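Long-range contact in phosphoprotein (Lettuce necrotic yellows virus, PDB 3T4R), which probably serves, through its whole chain, as a non-catalytic polymerase cofactor that holds the polymerase L to the N-RNA template and chaperones soluble N: residues F32-I38 with E57-H62. Numbering follows the deposited sequence.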
# COMPACT_ATOMS: atom_id res chain seq x y z
N PHE A 32 -3.28 6.24 2.87
CA PHE A 32 -2.34 6.12 3.99
C PHE A 32 -1.30 4.98 3.78
O PHE A 32 -0.12 5.10 4.12
CB PHE A 32 -3.14 5.86 5.24
CG PHE A 32 -2.30 5.67 6.45
CD1 PHE A 32 -2.57 6.36 7.58
CD2 PHE A 32 -1.23 4.77 6.46
CE1 PHE A 32 -1.79 6.15 8.70
CE2 PHE A 32 -0.44 4.60 7.57
CZ PHE A 32 -0.71 5.28 8.66
N LEU A 33 -1.74 3.87 3.24
CA LEU A 33 -0.86 2.78 3.05
C LEU A 33 0.13 3.01 1.90
O LEU A 33 1.27 2.55 1.97
CB LEU A 33 -1.72 1.56 2.73
CG LEU A 33 -2.59 1.01 3.84
CD1 LEU A 33 -3.32 -0.17 3.33
CD2 LEU A 33 -1.78 0.53 5.00
N VAL A 34 -0.35 3.64 0.85
CA VAL A 34 0.41 3.92 -0.39
C VAL A 34 0.40 5.43 -0.62
O VAL A 34 -0.34 5.96 -1.39
CB VAL A 34 -0.19 3.20 -1.59
CG1 VAL A 34 0.81 3.28 -2.74
CG2 VAL A 34 -0.41 1.68 -1.28
N PRO A 35 1.22 6.15 0.14
CA PRO A 35 1.36 7.55 -0.12
C PRO A 35 1.91 7.75 -1.57
O PRO A 35 2.42 6.76 -2.14
CB PRO A 35 2.40 7.99 0.94
CG PRO A 35 2.32 6.88 2.03
CD PRO A 35 2.05 5.66 1.29
N ASP A 36 1.83 8.96 -2.15
CA ASP A 36 2.23 9.19 -3.55
C ASP A 36 3.74 8.89 -3.83
O ASP A 36 4.11 8.59 -4.93
CB ASP A 36 1.98 10.66 -3.96
CG ASP A 36 0.51 11.11 -3.76
OD1 ASP A 36 -0.36 10.24 -3.82
OD2 ASP A 36 0.21 12.33 -3.56
N ASP A 37 4.58 9.07 -2.84
CA ASP A 37 6.01 8.78 -2.93
C ASP A 37 6.23 7.29 -3.12
O ASP A 37 7.18 6.88 -3.74
CB ASP A 37 6.80 9.31 -1.71
CG ASP A 37 6.36 8.69 -0.34
OD1 ASP A 37 7.18 8.04 0.36
OD2 ASP A 37 5.20 8.92 0.08
N ILE A 38 5.36 6.48 -2.54
CA ILE A 38 5.47 5.01 -2.67
C ILE A 38 4.98 4.51 -4.03
O ILE A 38 5.63 3.69 -4.67
CB ILE A 38 4.82 4.27 -1.46
CG1 ILE A 38 5.65 4.59 -0.19
CG2 ILE A 38 4.72 2.76 -1.73
CD1 ILE A 38 5.18 3.89 1.02
N GLU A 57 7.87 -0.93 2.71
CA GLU A 57 7.39 0.42 3.03
C GLU A 57 5.90 0.41 3.38
O GLU A 57 5.49 1.11 4.31
CB GLU A 57 7.63 1.40 1.86
CG GLU A 57 9.09 1.71 1.59
CD GLU A 57 9.49 3.07 2.03
OE1 GLU A 57 9.07 3.49 3.14
OE2 GLU A 57 10.25 3.74 1.28
N ILE A 58 5.11 -0.34 2.63
CA ILE A 58 3.66 -0.38 2.82
C ILE A 58 3.30 -1.09 4.15
O ILE A 58 2.39 -0.66 4.91
CB ILE A 58 3.03 -1.11 1.64
CG1 ILE A 58 3.03 -0.16 0.41
CG2 ILE A 58 1.56 -1.45 1.90
CD1 ILE A 58 2.72 -0.85 -0.86
N ILE A 59 3.98 -2.18 4.43
CA ILE A 59 3.89 -2.91 5.74
C ILE A 59 4.22 -2.01 6.91
O ILE A 59 3.48 -1.98 7.86
CB ILE A 59 4.77 -4.17 5.81
CG1 ILE A 59 4.30 -5.17 4.73
CG2 ILE A 59 4.63 -4.82 7.18
CD1 ILE A 59 4.86 -6.41 4.82
N GLU A 60 5.23 -1.16 6.76
CA GLU A 60 5.50 -0.17 7.78
C GLU A 60 4.31 0.76 8.04
O GLU A 60 4.01 1.06 9.18
CB GLU A 60 6.76 0.60 7.44
CG GLU A 60 7.74 0.63 8.53
CD GLU A 60 8.56 -0.66 8.60
OE1 GLU A 60 9.28 -0.91 7.56
OE2 GLU A 60 8.50 -1.41 9.70
N ASN A 61 3.61 1.15 7.00
CA ASN A 61 2.53 2.07 7.08
C ASN A 61 1.38 1.32 7.64
O ASN A 61 0.60 1.87 8.34
CB ASN A 61 2.13 2.55 5.70
CG ASN A 61 3.12 3.55 5.10
OD1 ASN A 61 3.92 4.14 5.81
ND2 ASN A 61 3.05 3.75 3.80
N HIS A 62 1.23 0.07 7.29
CA HIS A 62 0.11 -0.69 7.82
C HIS A 62 0.30 -0.93 9.29
O HIS A 62 -0.67 -1.00 9.99
CB HIS A 62 -0.02 -2.01 7.07
CG HIS A 62 -1.31 -2.73 7.33
ND1 HIS A 62 -1.99 -3.37 6.30
CD2 HIS A 62 -2.02 -2.95 8.49
CE1 HIS A 62 -3.07 -3.96 6.83
NE2 HIS A 62 -3.11 -3.72 8.15
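N61 holds CG anti to its carbonyl carbon and beside its backbone N (chi1 -74°), which carries the carboxamide off helix 50-72 to the kink between helices 27-33 and 36-41, while F32, with CG opposite its backbone N (chi1 178°), brings its ring atom CE2 up to the backbone carbonyl of N61. The one hydrogen bond across the contact runs from N61 ND2 to L33 O, 2.8 Å long and nearly straight at 168°. L33 O lies in the plane of the amide, but the donor reaches the carbonyl from well above its plane and not along a lone pair. L33 is the last residue of its helix, so the amide takes hold of a carbonyl just where V34 leaves helical geometry.

Carbon atoms crowd round the same amide nitrogen: P35 CD comes within 3.3 Å of N61 ND2, and I38 CD1 meets it from the opposing helix. That methyl also packs on the stem of E57, with I38 CD1 3.6 Å from E57 CB. The F32 ring and the side-chain amide of N61 stand nearly perpendicular. F32 CE2 is 3.0 Å from the backbone N61 O, a close approach.

I58 packs beside the same carbonyl that N61 binds, with I58 CG1 3.6 Å from L33 O, and I58 CD1 meets V34 CG2 at 4.0 Å. At the far end L33 lies alongside H62, L33 CD2 resting 3.6 Å from H62 CA, with Y25 touching both residues. V34 and I58 continue inward to L12 of helix 4-14, and K8 of that helix bonds V34 O and forms a salt bridge with D36.

Two short helices joined by a short link in which P35 sits at the N-cap of helix 36-41, laid against a long C-terminal helix, form part of the small helical bundle of this phosphoprotein C-terminal domain.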